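PDB 2H84: probable polyketide synthase 1 from Dictyostelium discoideum, which extends and cyclises polyketide chains through its C-terminal type III (chalcone synthase-like) domain, the part in this chain, and produces acylpyrones in vitro. Local coordinates for residues G18-S22 with Q101-A106; S32-I37 with L65-T70; P131-F135 with R149-N153; E241-V245 with G256-I261; K291-I297 with K317-T322. All coordinates share one frame; numbering follows the deposited sequence.

In the fold
Contacts 1, 3 and 5 are buried and all reach the same large mixed sheet: contact 1 lies on strand 15-22 in mid-sheet, contacts 3 and 5 on its outermost strands within the chain, 148-153 and 294-297. Contact 1 relies on glycine-to-alanine backbone packing, contact 3 on a shared carboxylate oxygen beside the second subunit, contact 5 on side-chain amides and a backbone bond. Contact 2 is partly buried, apolar at its centre and water-bridged at one side. Contact 4 is a surface hairpin held by backbone bonds, with Met-244 near the predicted active-site cysteine. Contacts 1 and 4 lie on opposite sides of the chain's centre, 32 Å apart between centres.

Contact 1. Residues G18-S22 with Q101-A106; sequences GIGIS and QACLRA
The Gly-20 backbone lies directly against Ala-106 of the helix: their CA atoms are 3.9 Å apart, and Ala-106 CB lies 3.6 Å from Gly-20 N. With no side chain on Gly-20, the helix can come in this far, and the axes of the two short segments approach to 5.9 Å at 149°, roughly antiparallel. Ala-102 CB fills the next position, 4.0 Å from both Gly-20 O and Ser-22 CB. In the thiolase fold helices cover both faces of such a strand. Here helix 84-110 lies on one, also touching strand 209-216 through Ala-102 and Ala-106, while Ile-19 and Ile-21 point away from it onto helix 335-345. Toward Ser-22 the contact becomes polar. Ser-22 OG, anti to its own backbone N (chi1 174°), makes a weak hydrogen bond with Gln-101 OE1 at 2.9 Å, although its proton can also serve Leu-98 O. Arg-105 runs extended from CG to NE past the strand, its CD passing Ile-21 O, and Ser-22 OG lies at the edge of its guanidinium, in plane. Arg-105 NH1 also donates to Gln-101 OE1, a bond whose modelled length is doubtful. Farther out, Ile-19 N bonds to Asp-109 and Ile-19 O to Arg-345.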
# COMPACT_ATOMS: atom_id res chain seq x y z
N GLY A 18 11.89 18.81 4.55
CA GLY A 18 10.85 19.77 4.19
C GLY A 18 9.47 19.20 4.41
O GLY A 18 9.26 18.00 4.30
N ILE A 19 8.51 20.07 4.73
CA ILE A 19 7.13 19.63 4.97
C ILE A 19 6.14 20.62 4.38
O ILE A 19 6.37 21.82 4.33
CB ILE A 19 6.82 19.53 6.45
CG1 ILE A 19 7.92 18.76 7.18
CG2 ILE A 19 5.47 18.85 6.64
CD1 ILE A 19 7.82 18.88 8.69
N GLY A 20 5.00 20.10 3.94
CA GLY A 20 3.99 20.97 3.38
C GLY A 20 2.64 20.34 3.61
O GLY A 20 2.50 19.12 3.56
N ILE A 21 1.64 21.17 3.88
CA ILE A 21 0.30 20.66 4.10
C ILE A 21 -0.66 21.25 3.08
O ILE A 21 -0.31 22.15 2.33
CB ILE A 21 -0.21 21.01 5.50
CG1 ILE A 21 -0.19 22.53 5.70
CG2 ILE A 21 0.64 20.35 6.55
CD1 ILE A 21 -1.04 22.99 6.86
N SER A 22 -1.88 20.73 3.08
CA SER A 22 -2.90 21.20 2.16
C SER A 22 -4.25 20.69 2.65
O SER A 22 -4.39 19.52 2.97
CB SER A 22 -2.62 20.68 0.76
OG SER A 22 -3.69 21.00 -0.12
N GLN A 101 -1.01 19.71 -4.17
CA GLN A 101 -0.87 20.93 -3.40
C GLN A 101 0.15 20.74 -2.28
O GLN A 101 1.08 21.52 -2.12
CB GLN A 101 -2.24 21.35 -2.85
CG GLN A 101 -2.23 22.82 -2.48
CD GLN A 101 -3.59 23.32 -2.17
OE1 GLN A 101 -3.91 23.73 -1.02
NE2 GLN A 101 -4.39 23.33 -3.19
N ALA A 102 -0.02 19.68 -1.52
CA ALA A 102 0.88 19.39 -0.41
C ALA A 102 2.29 19.18 -0.95
O ALA A 102 3.24 19.85 -0.52
CB ALA A 102 0.39 18.15 0.36
N CYS A 103 2.43 18.25 -1.90
CA CYS A 103 3.72 17.93 -2.51
C CYS A 103 4.43 19.18 -3.02
O CYS A 103 5.62 19.37 -2.78
CB CYS A 103 3.54 16.97 -3.68
SG CYS A 103 3.28 15.29 -3.20
N LEU A 104 3.69 20.02 -3.72
CA LEU A 104 4.24 21.25 -4.26
C LEU A 104 4.83 22.04 -3.10
O LEU A 104 6.01 22.38 -3.11
CB LEU A 104 3.12 22.03 -4.95
CG LEU A 104 3.33 22.44 -6.41
CD1 LEU A 104 4.25 21.45 -7.11
CD2 LEU A 104 1.99 22.54 -7.10
N ARG A 105 4.02 22.31 -2.08
CA ARG A 105 4.47 23.06 -0.92
C ARG A 105 5.62 22.42 -0.17
O ARG A 105 6.49 23.11 0.35
CB ARG A 105 3.31 23.25 0.04
CG ARG A 105 2.32 24.28 -0.43
CD ARG A 105 0.98 24.05 0.19
NE ARG A 105 0.27 25.31 0.32
CZ ARG A 105 -1.06 25.40 0.29
NH1 ARG A 105 -1.79 24.31 0.14
NH2 ARG A 105 -1.65 26.57 0.45
N ALA A 106 5.62 21.09 -0.11
CA ALA A 106 6.67 20.35 0.58
C ALA A 106 7.94 20.41 -0.24
O ALA A 106 9.04 20.31 0.29
CB ALA A 106 6.26 18.90 0.79

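Contact 2. Residues S32-I37 with L65-T70; sequences SLKDSI and LVRDYT
Leu-33 of helix 30-40 inserts its branched end between Leu-65 and Thr-70, two residues of a loop that is folded by an Asx turn at Asp-68. Its CB points along the flank of the contact, and chi1 of -75° sets CG beside the backbone N, from where the end of the chain turns in to the loop. CG reaches Thr-70 CG2 at 4.2 Å. Beyond it the branches divide the work. CD1 touches Leu-65 CD1 at 3.8 Å, the two leucines meeting tip to tip. CD2 packs on Thr-70 CG2 at 3.5 Å, on the same Leu-65 methyl, and more distantly on Tyr-69 CB. One turn along the helix, Ile-37 CG2 approaches Tyr-69 CB as modelled, though its position is uncertain. Arg-67 CG lies over one face of the Tyr-69 ring, offset toward its rim, and the tyrosine hydroxyl bonds to Ser-188 O. Ile-28 and Phe-55 close around Leu-33, so the contact ties helix 30-40, which follows strand 28-29, to the loop after strand 62-63, the partner of that strand in a small antiparallel sheet. On the other flank Ser-36 OG sits 3.3 Å from Thr-70 CA, and a water donating to Thr-70 O also hydrogen-bonds with this hydroxyl. The loop fixes Thr-70 itself: its N, at 3.0 Å, and its OG1, at 2.9 Å, reach Asp-68 OD2 from the same face, each about 40° above the carboxylate plane.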
# COMPACT_ATOMS: atom_id res chain seq x y z
N SER A 32 -21.04 24.92 14.26
CA SER A 32 -22.06 24.87 13.22
C SER A 32 -22.22 23.44 12.72
O SER A 32 -23.33 23.02 12.39
CB SER A 32 -21.72 25.81 12.06
OG SER A 32 -20.38 25.61 11.65
N LEU A 33 -21.12 22.68 12.68
CA LEU A 33 -21.19 21.28 12.27
C LEU A 33 -21.99 20.56 13.37
O LEU A 33 -22.80 19.68 13.09
CB LEU A 33 -19.79 20.65 12.17
CG LEU A 33 -18.90 20.99 10.96
CD1 LEU A 33 -17.53 20.34 11.18
CD2 LEU A 33 -19.53 20.49 9.66
N LYS A 34 -21.75 20.95 14.61
CA LYS A 34 -22.48 20.36 15.72
C LYS A 34 -23.95 20.56 15.42
O LYS A 34 -24.68 19.60 15.23
CB LYS A 34 -22.14 21.06 17.03
CG LYS A 34 -22.84 20.46 18.23
CD LYS A 34 -23.40 21.53 19.16
CE LYS A 34 -22.31 22.42 19.76
NZ LYS A 34 -22.87 23.28 20.85
N ASP A 35 -24.39 21.82 15.35
CA ASP A 35 -25.78 22.10 15.06
C ASP A 35 -26.26 21.26 13.90
O ASP A 35 -27.10 20.38 14.06
CB ASP A 35 -26.00 23.57 14.70
CG ASP A 35 -25.51 24.53 15.76
OD1 ASP A 35 -25.63 24.22 16.97
OD2 ASP A 35 -25.00 25.61 15.38
N SER A 36 -25.71 21.55 12.72
CA SER A 36 -26.08 20.87 11.49
C SER A 36 -26.19 19.36 11.54
O SER A 36 -27.29 18.82 11.49
CB SER A 36 -25.12 21.25 10.36
OG SER A 36 -25.38 22.57 9.90
N ILE A 37 -25.06 18.68 11.64
CA ILE A 37 -25.15 17.23 11.65
C ILE A 37 -25.92 16.62 12.82
O ILE A 37 -26.60 15.61 12.63
CB ILE A 37 -23.76 16.55 11.48
CG1 ILE A 37 -23.39 15.73 12.66
CG2 ILE A 37 -22.72 17.48 11.42
CD1 ILE A 37 -22.34 14.77 12.27
N LEU A 65 -13.39 20.08 5.55
CA LEU A 65 -14.09 18.95 4.97
C LEU A 65 -14.44 19.11 3.50
O LEU A 65 -14.96 20.14 3.10
CB LEU A 65 -15.39 18.71 5.74
CG LEU A 65 -15.33 18.71 7.27
CD1 LEU A 65 -16.74 18.75 7.81
CD2 LEU A 65 -14.59 17.51 7.77
N VAL A 66 -14.16 18.07 2.71
CA VAL A 66 -14.48 18.10 1.30
C VAL A 66 -16.00 18.15 1.25
O VAL A 66 -16.58 18.75 0.34
CB VAL A 66 -13.96 16.82 0.58
CG1 VAL A 66 -14.52 16.73 -0.83
CG2 VAL A 66 -12.45 16.85 0.53
N ARG A 67 -16.66 17.53 2.22
CA ARG A 67 -18.11 17.55 2.30
C ARG A 67 -18.53 18.38 3.50
O ARG A 67 -18.48 17.91 4.63
CB ARG A 67 -18.70 16.15 2.42
CG ARG A 67 -20.23 16.14 2.52
CD ARG A 67 -20.81 14.74 2.37
NE ARG A 67 -22.25 14.73 2.57
CZ ARG A 67 -23.10 14.04 1.80
NH1 ARG A 67 -22.63 13.33 0.79
NH2 ARG A 67 -24.40 14.07 2.02
N ASP A 68 -18.94 19.61 3.26
CA ASP A 68 -19.36 20.51 4.32
C ASP A 68 -20.80 20.21 4.70
O ASP A 68 -21.74 20.67 4.06
CB ASP A 68 -19.23 21.97 3.84
CG ASP A 68 -19.53 22.98 4.93
OD1 ASP A 68 -19.31 24.19 4.72
OD2 ASP A 68 -20.01 22.58 6.00
N TYR A 69 -20.96 19.42 5.75
CA TYR A 69 -22.28 19.03 6.20
C TYR A 69 -23.20 20.17 6.62
O TYR A 69 -24.41 19.96 6.76
CB TYR A 69 -22.15 18.00 7.32
CG TYR A 69 -21.70 16.65 6.81
CD1 TYR A 69 -20.35 16.40 6.53
CD2 TYR A 69 -22.62 15.64 6.54
CE1 TYR A 69 -19.95 15.18 5.99
CE2 TYR A 69 -22.23 14.42 6.01
CZ TYR A 69 -20.90 14.20 5.73
OH TYR A 69 -20.52 12.99 5.18
N THR A 70 -22.66 21.36 6.82
CA THR A 70 -23.51 22.48 7.21
C THR A 70 -24.33 22.92 6.01
O THR A 70 -25.36 23.57 6.15
CB THR A 70 -22.69 23.68 7.74
OG1 THR A 70 -22.15 24.43 6.65
CG2 THR A 70 -21.56 23.20 8.60
O HOH W 1 -27.67 23.88 7.94

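Contact 3. Residues P131-F135 with R149-N153; sequences PDVNF and RVSLN
Asp-132 and Ser-151 are turned onto each other by their first torsions: chi1 of -159° directs the Asp-132 carboxylate to the strand, while Ser-151 OG stands beside its own N at -68°. Ser-151 OG donates to the anti lone pair of Asp-132 OD1, at 2.5 Å in the model. Asn-153 ND2 gives the same oxygen a second, nearly straight bond of 3.0 Å, coming from 50° above the carboxylate plane but within its own amide plane. OD1 is thus gripped twice, and Ser-122 OG adds a weak bond; OD2 receives a weak one from Val-133 N. These residues join the start of helix 133-141 to strand 148-153 within a beta-alpha-beta unit opened by strand 119-124. Farther along, Arg-149 folds back at chi3, and its NE comes 3.7 Å from Phe-135 CB and lies at the edge of the ring, in plane. Phe-135 CD1 in turn sits over one guanidinium face, the two planes being almost perpendicular. The Asn-134 side chain crosses Arg-149 at about a right angle. The second subunit also meets these residues: its Asn-153 O accepts from Asn-153 ND2, and its Asn-234 and Arg-165 bond to the backbone N and O of Arg-149.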
# COMPACT_ATOMS: atom_id res chain seq x y z
N PRO A 131 -4.55 4.09 -11.49
CA PRO A 131 -3.20 4.13 -10.90
C PRO A 131 -3.21 4.95 -9.60
O PRO A 131 -3.95 5.92 -9.48
CB PRO A 131 -2.37 4.81 -11.98
CG PRO A 131 -3.14 4.57 -13.26
CD PRO A 131 -4.56 4.72 -12.82
N ASP A 132 -2.37 4.56 -8.65
CA ASP A 132 -2.32 5.24 -7.36
C ASP A 132 -1.87 6.70 -7.44
O ASP A 132 -1.34 7.13 -8.46
CB ASP A 132 -1.38 4.49 -6.43
CG ASP A 132 -1.64 4.81 -4.98
OD1 ASP A 132 -0.83 4.38 -4.14
OD2 ASP A 132 -2.65 5.47 -4.67
N VAL A 133 -2.08 7.44 -6.36
CA VAL A 133 -1.71 8.85 -6.31
C VAL A 133 -0.25 9.15 -6.67
O VAL A 133 0.03 10.12 -7.36
CB VAL A 133 -1.99 9.43 -4.92
CG1 VAL A 133 -1.75 10.92 -4.91
CG2 VAL A 133 -3.41 9.13 -4.51
N ASN A 134 0.68 8.32 -6.21
CA ASN A 134 2.08 8.58 -6.52
C ASN A 134 2.38 8.59 -8.02
O ASN A 134 3.26 9.32 -8.46
CB ASN A 134 3.01 7.58 -5.82
CG ASN A 134 2.65 6.14 -6.10
OD1 ASN A 134 1.94 5.52 -5.36
ND2 ASN A 134 3.15 5.62 -7.16
N PHE A 135 1.65 7.78 -8.80
CA PHE A 135 1.87 7.74 -10.25
C PHE A 135 1.32 9.00 -10.90
O PHE A 135 1.99 9.64 -11.73
CB PHE A 135 1.18 6.53 -10.87
CG PHE A 135 1.29 6.47 -12.38
CD1 PHE A 135 2.35 5.80 -12.99
CD2 PHE A 135 0.35 7.11 -13.19
CE1 PHE A 135 2.47 5.77 -14.36
CE2 PHE A 135 0.48 7.08 -14.56
CZ PHE A 135 1.54 6.40 -15.15
N ARG A 149 8.34 4.39 -7.45
CA ARG A 149 7.03 4.47 -6.80
C ARG A 149 6.82 3.47 -5.65
O ARG A 149 7.27 2.33 -5.71
CB ARG A 149 5.89 4.28 -7.80
CG ARG A 149 6.19 4.69 -9.23
CD ARG A 149 4.91 5.05 -9.98
NE ARG A 149 3.75 4.21 -9.67
CZ ARG A 149 3.63 2.92 -9.97
NH1 ARG A 149 4.61 2.27 -10.60
NH2 ARG A 149 2.52 2.27 -9.65
N VAL A 150 6.11 3.93 -4.63
CA VAL A 150 5.78 3.13 -3.45
C VAL A 150 4.37 3.48 -2.99
O VAL A 150 4.11 4.63 -2.64
CB VAL A 150 6.75 3.43 -2.28
CG1 VAL A 150 6.40 2.57 -1.09
CG2 VAL A 150 8.16 3.17 -2.71
N SER A 151 3.45 2.51 -3.01
CA SER A 151 2.07 2.77 -2.57
C SER A 151 1.77 2.20 -1.18
O SER A 151 1.35 1.05 -1.06
CB SER A 151 1.06 2.17 -3.56
OG SER A 151 1.07 2.84 -4.81
N LEU A 152 1.98 2.98 -0.12
CA LEU A 152 1.69 2.53 1.24
C LEU A 152 0.21 2.78 1.55
O LEU A 152 -0.13 3.81 2.15
CB LEU A 152 2.51 3.30 2.28
CG LEU A 152 3.79 2.75 2.91
CD1 LEU A 152 4.00 3.47 4.25
CD2 LEU A 152 3.70 1.24 3.13
N ASN A 153 -0.67 1.87 1.15
CA ASN A 153 -2.09 2.06 1.40
C ASN A 153 -2.71 0.98 2.30
O ASN A 153 -2.23 -0.15 2.38
CB ASN A 153 -2.82 2.11 0.07
CG ASN A 153 -2.15 3.02 -0.92
OD1 ASN A 153 -1.99 4.22 -0.68
ND2 ASN A 153 -1.74 2.46 -2.06

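Contact 4. Residues E241-V245 with G256-I261; sequences ENAMV and GLDASI
Val-245 and Gly-256 form an antiparallel hydrogen-bonded pair. Val-245 N donates to a lone pair of Gly-256 O, in the carbonyl plane, at a modelled 2.5 Å. The return bond from Gly-256 N to Val-245 O is 2.9 Å long and more bent, its donor 38° above the carbonyl plane. Beyond the non-hydrogen-bonded pair of Met-244 and Leu-257, Asp-258 N reaches Ala-243 O at 2.8 Å, with an angle of 162° at the hydrogen. Asp-258 starts a type I turn that brings Ile-261 back over the contact: Ile-261 CD1 touches Met-244 CG at 3.5 Å, the side chains crossing at about a right angle, and Ile-261 CG1 lies near Ala-243 CB. The Met-244 side chain lies about 4 Å, between nearest atoms, from that of Cys-157, the predicted active-site residue, and equally near a bound hexaethylene glycol, probably a crystallisation additive. The hairpin of strands 244-249 and 252-257 therefore probably borders the active-site pocket. Asp-198 of helix 197-205 accepts from Leu-257 N, Pro-361 and Leu-363 pack on Met-244, and the turn runs directly into helix 261-280.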
# COMPACT_ATOMS: atom_id res chain seq x y z
N GLU A 241 -7.98 -7.23 16.52
CA GLU A 241 -8.24 -6.84 15.16
C GLU A 241 -9.57 -6.13 14.99
O GLU A 241 -9.73 -5.31 14.08
CB GLU A 241 -8.12 -8.05 14.24
CG GLU A 241 -6.70 -8.55 14.15
CD GLU A 241 -6.52 -9.69 13.16
OE1 GLU A 241 -5.37 -10.16 13.01
OE2 GLU A 241 -7.52 -10.12 12.55
N ASN A 242 -10.52 -6.40 15.89
CA ASN A 242 -11.83 -5.77 15.79
C ASN A 242 -11.98 -4.43 16.51
O ASN A 242 -13.04 -3.83 16.48
CB ASN A 242 -12.92 -6.70 16.29
CG ASN A 242 -13.00 -7.98 15.51
OD1 ASN A 242 -12.86 -8.01 14.28
ND2 ASN A 242 -13.24 -9.07 16.22
N ALA A 243 -10.91 -3.98 17.16
CA ALA A 243 -10.92 -2.71 17.88
C ALA A 243 -11.31 -1.58 16.93
O ALA A 243 -12.07 -0.68 17.28
CB ALA A 243 -9.58 -2.44 18.45
N MET A 244 -10.76 -1.63 15.72
CA MET A 244 -11.04 -0.62 14.71
C MET A 244 -11.46 -1.29 13.41
O MET A 244 -10.72 -2.08 12.85
CB MET A 244 -9.80 0.24 14.45
CG MET A 244 -9.37 1.08 15.63
SD MET A 244 -7.90 1.99 15.28
CE MET A 244 -8.57 3.29 14.14
N VAL A 245 -12.64 -0.95 12.92
CA VAL A 245 -13.13 -1.54 11.69
C VAL A 245 -13.29 -0.49 10.60
O VAL A 245 -13.68 0.65 10.85
CB VAL A 245 -14.45 -2.25 11.94
CG1 VAL A 245 -14.95 -2.82 10.66
CG2 VAL A 245 -14.26 -3.37 12.96
N GLY A 256 -16.00 1.17 12.57
CA GLY A 256 -16.23 0.59 13.88
C GLY A 256 -15.06 0.88 14.82
O GLY A 256 -13.93 0.42 14.60
N LEU A 257 -15.35 1.66 15.86
CA LEU A 257 -14.40 2.07 16.87
C LEU A 257 -14.81 1.57 18.25
O LEU A 257 -15.81 2.03 18.81
CB LEU A 257 -14.32 3.59 16.90
CG LEU A 257 -13.27 4.34 16.12
CD1 LEU A 257 -12.96 3.71 14.94
CD2 LEU A 257 -13.75 5.60 15.72
N ASP A 258 -14.04 0.64 18.81
CA ASP A 258 -14.30 0.05 20.13
C ASP A 258 -14.09 1.05 21.27
O ASP A 258 -13.13 1.82 21.26
CB ASP A 258 -13.36 -1.12 20.32
CG ASP A 258 -13.95 -2.21 21.13
OD1 ASP A 258 -14.97 -2.79 20.70
OD2 ASP A 258 -13.37 -2.50 22.21
N ALA A 259 -14.99 1.03 22.26
CA ALA A 259 -14.88 1.95 23.39
C ALA A 259 -13.61 1.74 24.22
O ALA A 259 -13.22 2.61 25.01
CB ALA A 259 -16.09 1.80 24.28
N SER A 260 -12.98 0.58 24.02
CA SER A 260 -11.77 0.23 24.74
C SER A 260 -10.50 0.84 24.15
O SER A 260 -9.45 0.91 24.81
CB SER A 260 -11.62 -1.29 24.78
OG SER A 260 -11.38 -1.77 23.47
N ILE A 261 -10.58 1.29 22.91
CA ILE A 261 -9.42 1.88 22.27
C ILE A 261 -8.61 2.83 23.16
O ILE A 261 -7.41 2.60 23.39
CB ILE A 261 -9.84 2.58 20.95
CG1 ILE A 261 -10.32 1.52 19.95
CG2 ILE A 261 -8.67 3.34 20.36
CD1 ILE A 261 -10.86 2.05 18.67

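Contact 5. Residues K291-I297 with K317-T322; sequences KDCEFLI and KQTKNT
Gln-318 lies alongside Phe-295, both side chains pointing the same way, with amide and ring planes 79° apart. With the glutamine's CG beside the backbone N (chi1 -30°) and the chain extended beyond it, NE2 reaches Cys-293 O. That bond is 2.9 Å long and nearly straight, and it lies in both the amide and the carbonyl plane. The other end of the amide is held too, since OE1 accepts from Asp-315 N, so the amide's rotation is fixed from both sides. Glu-294 starts out with CB directed away from the helix. Its bend at chi2 (77°) swings the carboxylate round until Asn-321 ND2 donates to OE1 at 2.9 Å, from well above the carboxylate plane. Between these two side-chain grips, Phe-295 N bonds to Gln-318 O, though the modelled length is doubtful. Phe-295 CB rests 3.4 Å from Thr-319 CG2, the methyl standing oblique to the ring, while Thr-319 OG1 turns elsewhere, to Glu-309. Thr-322 OG1 donates to Thr-319 O at 2.9 Å within the first turn of helix 320-329. Helix 335-345 packs on Leu-296 and Thr-322. Strand 294-297 pairs in parallel with 353-360 at the end of the main sheet within this chain, and helix 320-329 starts against it, an alpha/beta layering typical of the C-terminal half of the thiolase fold.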
# COMPACT_ATOMS: atom_id res chain seq x y z
N LYS A 291 10.18 12.90 29.61
CA LYS A 291 9.61 14.01 30.36
C LYS A 291 10.27 15.26 29.83
O LYS A 291 9.80 16.38 30.06
CB LYS A 291 9.91 13.87 31.85
CG LYS A 291 9.34 12.61 32.48
CD LYS A 291 8.03 12.76 33.21
CE LYS A 291 8.21 12.30 34.62
NZ LYS A 291 7.00 11.77 35.19
N ASP A 292 11.38 15.06 29.12
CA ASP A 292 12.12 16.16 28.54
C ASP A 292 11.86 16.25 27.04
O ASP A 292 12.38 17.14 26.37
CB ASP A 292 13.63 15.99 28.75
CG ASP A 292 14.01 15.98 30.22
OD1 ASP A 292 13.46 16.81 30.98
OD2 ASP A 292 14.89 15.17 30.60
N CYS A 293 11.04 15.34 26.52
CA CYS A 293 10.75 15.32 25.09
C CYS A 293 9.46 16.00 24.68
O CYS A 293 8.48 16.02 25.43
CB CYS A 293 10.74 13.88 24.59
SG CYS A 293 12.25 12.95 24.93
N GLU A 294 9.46 16.58 23.48
CA GLU A 294 8.28 17.24 22.93
C GLU A 294 7.47 16.09 22.38
O GLU A 294 8.02 15.17 21.76
CB GLU A 294 8.67 18.19 21.79
CG GLU A 294 7.49 18.87 21.11
CD GLU A 294 6.93 20.02 21.92
OE1 GLU A 294 5.74 20.38 21.74
OE2 GLU A 294 7.69 20.58 22.75
N PHE A 295 6.16 16.12 22.59
CA PHE A 295 5.31 15.05 22.08
C PHE A 295 4.48 15.42 20.87
O PHE A 295 3.57 16.26 20.94
CB PHE A 295 4.41 14.52 23.20
CG PHE A 295 5.06 13.47 24.04
CD1 PHE A 295 4.71 12.13 23.91
CD2 PHE A 295 6.09 13.80 24.92
CE1 PHE A 295 5.36 11.15 24.64
CE2 PHE A 295 6.74 12.82 25.65
CZ PHE A 295 6.38 11.49 25.50
N LEU A 296 4.82 14.79 19.75
CA LEU A 296 4.16 15.00 18.46
C LEU A 296 3.30 13.77 18.22
O LEU A 296 3.71 12.82 17.55
CB LEU A 296 5.21 15.16 17.35
CG LEU A 296 6.30 16.17 17.72
CD1 LEU A 296 7.29 16.30 16.58
CD2 LEU A 296 5.67 17.52 18.06
N ILE A 297 2.11 13.80 18.80
CA ILE A 297 1.17 12.69 18.71
C ILE A 297 0.09 12.86 17.66
O ILE A 297 -0.44 13.95 17.46
CB ILE A 297 0.47 12.48 20.07
CG1 ILE A 297 1.52 12.42 21.19
CG2 ILE A 297 -0.36 11.20 20.04
CD1 ILE A 297 0.92 12.30 22.58
N LYS A 317 2.93 21.24 28.41
CA LYS A 317 3.89 21.95 27.58
C LYS A 317 4.50 21.07 26.50
O LYS A 317 4.83 21.56 25.43
CB LYS A 317 5.01 22.52 28.43
CG LYS A 317 4.61 23.75 29.22
CD LYS A 317 5.78 24.68 29.43
CE LYS A 317 6.95 23.93 29.78
NZ LYS A 317 7.54 24.59 30.88
N GLN A 318 4.66 19.78 26.79
CA GLN A 318 5.26 18.86 25.83
C GLN A 318 4.27 18.38 24.75
O GLN A 318 4.70 17.69 23.83
CB GLN A 318 5.83 17.63 26.55
CG GLN A 318 6.31 17.96 27.98
CD GLN A 318 6.66 16.71 28.77
OE1 GLN A 318 6.21 16.52 29.92
NE2 GLN A 318 7.46 15.87 28.14
N THR A 319 2.99 18.70 24.87
CA THR A 319 2.01 18.25 23.88
C THR A 319 1.16 19.41 23.37
O THR A 319 0.10 19.21 22.78
CB THR A 319 1.05 17.16 24.46
OG1 THR A 319 0.40 17.67 25.62
CG2 THR A 319 1.80 15.91 24.85
N LYS A 320 1.65 20.62 23.59
CA LYS A 320 0.93 21.80 23.16
C LYS A 320 0.77 21.83 21.64
O LYS A 320 -0.32 22.08 21.14
CB LYS A 320 1.67 23.06 23.63
CG LYS A 320 0.73 24.19 23.98
CD LYS A 320 0.78 25.29 22.94
CE LYS A 320 -0.34 26.29 23.14
NZ LYS A 320 -0.27 27.38 22.14
N ASN A 321 1.86 21.57 20.92
CA ASN A 321 1.83 21.58 19.46
C ASN A 321 0.81 20.64 18.84
O ASN A 321 0.11 21.00 17.90
CB ASN A 321 3.23 21.28 18.90
CG ASN A 321 4.17 22.47 19.02
OD1 ASN A 321 3.82 23.58 18.62
ND2 ASN A 321 5.36 22.24 19.56
N THR A 322 0.72 19.42 19.37
CA THR A 322 -0.24 18.47 18.84
C THR A 322 -1.68 18.88 19.18
O THR A 322 -2.61 18.60 18.42
CB THR A 322 0.01 17.06 19.40
OG1 THR A 322 0.02 17.10 20.83
CG2 THR A 322 1.35 16.55 18.99